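Local coordinates for extracellular solute-binding protein family 1 (Arthrobacter chlorophenolicus, PDB 4R2F) that probably captures sugars outside the cell for uptake by an ABC-type transporter, and here holds the disaccharide laminaribiose, at residues 157-162 and 289-294; 192-197 and 271-276. All blocks are in the same frame, centred on the assembly; numbering follows the deposited sequence.

How the contacts relate
Both contacts build on one mixed sheet, in which strand 145-161 runs between strands 291-294 and 273-275. Contact 1 joins it to 291-294; contact 2 lies against the far side of 273-275, and along the chain it is nested inside the loop that contact 1 closes. Their centres are 10 Å apart. They meet through two probable backbone hydrogen bonds, W159 N to G274 O and P157 O to L276 N, each 2.9 Å, and through L158 CD1 packing at 3.4 Å from Y273 OH. Neither segment pair reaches the sugar: the side chains of P157 and M275 lie about 10 Å and 9 Å from a bound beta-D-glucopyranose.

Contact 1 (157-162 and 289-294); sequences PLWYRK and GDIVVA
W159 and V293 form the apolar centre. The valine methyl CG2 sits over one face of the indole, 3.4 Å from the centroid of the six-membered ring and 14° off its normal, a clear CH-pi contact. With CG anti to the carbonyl carbon (chi1 -68°), the indole lies back across the neighbouring strand, and I291 CG2 comes obliquely to CE3 at 3.6 Å. On the other face of the sheet the Y160 ring lies alongside V292, CE1 against CG1 at 3.6 Å, while A294 CB touches CD1.

Between these two layers the backbones make an antiparallel ladder. Y160 and V292 form a hydrogen-bonded pair, each N giving to the other's O at 2.8 Å. K162 N continues it to D290 O, 3.0 Å, just where helix 162-168 starts, with R161 as N-cap.

At this end the polar edge begins. I291 CG1 lies over one face of the R161 guanidinium, toward its rim, and NH1 makes a salt bridge with D286 and also hydrogen-bonds W266 O. NH2 makes a further salt bridge to D290 OD2, an oxygen whose position is doubtful and which also bonds S163 OG. Replacing R161 by an alanine is likely to leave D286 without its charged mate and I291 without the flat group it packs against. Farther out, K162 NZ meets G289 O from above the carbonyl plane, at 3.2 Å.

The pairing extends the mixed sheet on one side of strand 145-161, whose other side is bonded to 273-275. Helix 280-284 packs V280 and P281 on W159, and helix 364-373 supplies N365, which touches W159 and V292, and Y373, which packs on V293.

Contact 2 (192-197 and 271-276); sequences VGFATG and AAYGML
F194 and Y273 meet ring edge to ring edge where a loop lies along the edge of strand 273-275 away from strand 145-161, in the mixed sheet of a two-lobed solute-binding protein fold. F194 CD1 and Y273 CD2 are 3.7 Å apart, each near the plane of the other's ring, and the two side chains cross obliquely, so neither aromatic face rests on the other. F194 starts out pointing away from the strand; CG anti to the backbone N (chi1 -156°) carries the ring back beside it, where L208 of helix 204-215 also packs. G193 O likewise comes at the edge of the Y273 ring, but has no hydrogen-bond partner in the model, and neither does the buried Y273 N.

A195 does point at the strand, and its CB meets A271 CB at 3.6 Å, beneath L262 and W266 of helix 259-267. The two chains run the same way here, tied by A272 N to V192 O at 2.9 Å and by A195 N to Y273 O at 2.8 Å. A CB on G274 would strike A195 O, and at these backbone angles also the carbonyl O of Y273.

Beyond it the two chains part and two waters bridge them. Both donate to A195 O and to M275 O, and the second also accepts from T196 OG1 at 2.9 Å.

Contact 1 (157-162 and 289-294)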
# COMPACT_ATOMS: atom_id res chain seq x y z
N PRO A 157 3.30 1.32 -8.64
CA PRO A 157 3.80 1.43 -9.98
C PRO A 157 5.10 0.66 -10.16
O PRO A 157 5.82 0.39 -9.20
CB PRO A 157 4.05 2.94 -10.17
CG PRO A 157 3.66 3.59 -8.87
CD PRO A 157 3.62 2.50 -7.83
N LEU A 158 5.39 0.34 -11.41
CA LEU A 158 6.69 -0.16 -11.80
C LEU A 158 7.56 1.05 -12.17
O LEU A 158 7.06 2.07 -12.67
CB LEU A 158 6.54 -1.11 -12.97
CG LEU A 158 5.80 -2.41 -12.64
CD1 LEU A 158 5.34 -3.11 -13.90
CD2 LEU A 158 6.67 -3.35 -11.82
N TRP A 159 8.84 0.95 -11.83
CA TRP A 159 9.82 2.02 -12.04
C TRP A 159 11.03 1.42 -12.70
O TRP A 159 11.27 0.22 -12.55
CB TRP A 159 10.26 2.64 -10.70
CG TRP A 159 9.19 3.40 -10.02
CD1 TRP A 159 8.20 2.89 -9.27
CD2 TRP A 159 8.98 4.83 -10.05
NE1 TRP A 159 7.38 3.89 -8.82
CE2 TRP A 159 7.84 5.09 -9.28
CE3 TRP A 159 9.67 5.90 -10.63
CZ2 TRP A 159 7.34 6.38 -9.08
CZ3 TRP A 159 9.17 7.18 -10.44
CH2 TRP A 159 8.03 7.42 -9.66
N TYR A 160 11.80 2.27 -13.38
CA TYR A 160 13.06 1.86 -13.96
C TYR A 160 14.07 2.97 -13.92
O TYR A 160 13.73 4.15 -13.79
CB TYR A 160 12.89 1.35 -15.40
CG TYR A 160 12.63 2.40 -16.47
CD1 TYR A 160 11.39 3.03 -16.58
CD2 TYR A 160 13.58 2.69 -17.44
CE1 TYR A 160 11.13 3.96 -17.58
CE2 TYR A 160 13.34 3.62 -18.45
CZ TYR A 160 12.10 4.25 -18.53
OH TYR A 160 11.87 5.18 -19.53
N ARG A 161 15.33 2.59 -14.03
CA ARG A 161 16.40 3.56 -14.12
C ARG A 161 16.93 3.52 -15.55
O ARG A 161 17.48 2.51 -16.00
CB ARG A 161 17.47 3.26 -13.07
CG ARG A 161 18.59 4.27 -13.02
CD ARG A 161 19.60 3.90 -11.93
NE ARG A 161 19.33 4.48 -10.60
CZ ARG A 161 19.58 5.74 -10.23
NH1 ARG A 161 19.35 6.15 -8.99
NH2 ARG A 161 20.06 6.62 -11.09
N LYS A 162 16.75 4.61 -16.26
CA LYS A 162 17.13 4.68 -17.69
C LYS A 162 18.59 4.31 -17.96
O LYS A 162 18.89 3.56 -18.89
CB LYS A 162 16.90 6.07 -18.25
CG LYS A 162 15.48 6.57 -18.11
CD LYS A 162 15.31 7.94 -18.76
CE LYS A 162 16.28 8.96 -18.20
NZ LYS A 162 15.67 10.31 -18.22
N GLY A 289 16.31 12.52 -12.32
CA GLY A 289 15.46 12.26 -13.49
C GLY A 289 15.74 10.88 -14.10
O GLY A 289 15.08 10.47 -15.05
N ASP A 290 16.71 10.16 -13.54
CA ASP A 290 17.09 8.86 -14.08
C ASP A 290 16.07 7.78 -13.69
O ASP A 290 15.86 6.83 -14.44
CB ASP A 290 18.50 8.46 -13.64
CG ASP A 290 19.10 7.36 -14.48
OD1 ASP A 290 18.77 7.22 -15.67
OD2 ASP A 290 19.93 6.61 -13.96
N ILE A 291 15.40 7.96 -12.55
CA ILE A 291 14.39 7.00 -12.08
C ILE A 291 13.02 7.46 -12.54
O ILE A 291 12.56 8.54 -12.16
CB ILE A 291 14.35 6.90 -10.54
CG1 ILE A 291 15.69 6.36 -10.02
CG2 ILE A 291 13.20 5.99 -10.13
CD1 ILE A 291 15.84 6.51 -8.52
N VAL A 292 12.36 6.60 -13.32
CA VAL A 292 11.16 6.94 -14.07
C VAL A 292 10.08 5.85 -13.98
O VAL A 292 10.39 4.65 -13.88
CB VAL A 292 11.55 7.16 -15.56
CG1 VAL A 292 10.34 7.30 -16.46
CG2 VAL A 292 12.46 8.38 -15.67
N VAL A 293 8.83 6.27 -14.03
CA VAL A 293 7.70 5.29 -14.04
C VAL A 293 7.68 4.51 -15.34
O VAL A 293 7.81 5.09 -16.42
CB VAL A 293 6.35 5.99 -13.79
CG1 VAL A 293 5.17 5.03 -13.98
CG2 VAL A 293 6.32 6.56 -12.39
N ALA A 294 7.56 3.18 -15.22
CA ALA A 294 7.44 2.30 -16.38
C ALA A 294 5.97 1.98 -16.63
O ALA A 294 5.16 2.01 -15.70
CB ALA A 294 8.24 1.01 -16.16

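Contact 2 (192-197 and 271-276)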
# COMPACT_ATOMS: atom_id res chain seq x y z
N VAL A 192 20.08 -5.18 -10.44
CA VAL A 192 18.95 -5.99 -10.01
C VAL A 192 17.79 -5.76 -10.94
O VAL A 192 17.26 -4.66 -11.04
CB VAL A 192 18.57 -5.71 -8.56
CG1 VAL A 192 17.27 -6.43 -8.20
CG2 VAL A 192 19.70 -6.16 -7.65
N GLY A 193 17.40 -6.82 -11.62
CA GLY A 193 16.34 -6.73 -12.63
C GLY A 193 14.93 -6.63 -12.09
O GLY A 193 14.03 -6.27 -12.83
N PHE A 194 14.73 -6.97 -10.82
CA PHE A 194 13.42 -6.83 -10.21
C PHE A 194 13.60 -6.66 -8.70
O PHE A 194 13.63 -7.65 -7.93
CB PHE A 194 12.53 -8.02 -10.56
CG PHE A 194 11.06 -7.74 -10.49
CD1 PHE A 194 10.46 -6.89 -11.41
CD2 PHE A 194 10.27 -8.35 -9.55
CE1 PHE A 194 9.10 -6.64 -11.36
CE2 PHE A 194 8.91 -8.11 -9.51
CZ PHE A 194 8.33 -7.24 -10.41
N ALA A 195 13.71 -5.40 -8.30
CA ALA A 195 14.05 -5.06 -6.94
C ALA A 195 12.81 -5.17 -6.10
O ALA A 195 11.74 -4.66 -6.46
CB ALA A 195 14.61 -3.65 -6.87
N THR A 196 12.97 -5.83 -4.97
CA THR A 196 11.91 -5.97 -3.98
C THR A 196 12.56 -6.22 -2.61
O THR A 196 13.78 -6.18 -2.49
CB THR A 196 10.90 -7.06 -4.37
OG1 THR A 196 9.72 -6.91 -3.59
CG2 THR A 196 11.47 -8.45 -4.16
N GLY A 197 11.75 -6.46 -1.58
CA GLY A 197 12.27 -6.73 -0.28
C GLY A 197 11.19 -7.21 0.65
O GLY A 197 10.07 -6.73 0.58
N ALA A 271 19.34 -1.03 -8.37
CA ALA A 271 18.05 -1.52 -8.84
C ALA A 271 17.76 -0.94 -10.21
O ALA A 271 17.74 0.27 -10.34
CB ALA A 271 16.95 -1.11 -7.86
N ALA A 272 17.49 -1.77 -11.21
CA ALA A 272 17.14 -1.28 -12.54
C ALA A 272 15.63 -1.20 -12.76
O ALA A 272 15.19 -0.41 -13.57
CB ALA A 272 17.76 -2.14 -13.62
N TYR A 273 14.86 -2.05 -12.09
CA TYR A 273 13.45 -2.19 -12.40
C TYR A 273 12.77 -2.82 -11.20
O TYR A 273 13.39 -3.57 -10.45
CB TYR A 273 13.29 -3.04 -13.66
CG TYR A 273 11.89 -3.17 -14.23
CD1 TYR A 273 11.37 -2.21 -15.09
CD2 TYR A 273 11.12 -4.28 -13.95
CE1 TYR A 273 10.09 -2.34 -15.62
CE2 TYR A 273 9.83 -4.42 -14.48
CZ TYR A 273 9.33 -3.45 -15.32
OH TYR A 273 8.08 -3.59 -15.86
N GLY A 274 11.52 -2.45 -10.95
CA GLY A 274 10.75 -3.06 -9.88
C GLY A 274 9.49 -2.32 -9.49
O GLY A 274 9.21 -1.25 -9.98
N MET A 275 8.75 -2.91 -8.55
CA MET A 275 7.47 -2.38 -8.12
C MET A 275 7.70 -1.62 -6.83
O MET A 275 8.28 -2.14 -5.90
CB MET A 275 6.48 -3.52 -7.88
CG MET A 275 5.09 -3.12 -7.39
SD MET A 275 4.14 -4.43 -6.59
CE MET A 275 5.07 -4.64 -5.09
N LEU A 276 7.27 -0.37 -6.79
CA LEU A 276 7.33 0.38 -5.55
C LEU A 276 6.09 1.25 -5.31
O LEU A 276 4.98 0.75 -5.25
CB LEU A 276 8.64 1.17 -5.44
CG LEU A 276 9.12 1.52 -4.03
CD1 LEU A 276 8.76 0.43 -3.04
CD2 LEU A 276 10.61 1.81 -3.99
O HOH W 1 11.18 -1.99 -5.98
O HOH W 2 8.93 -4.93 -5.54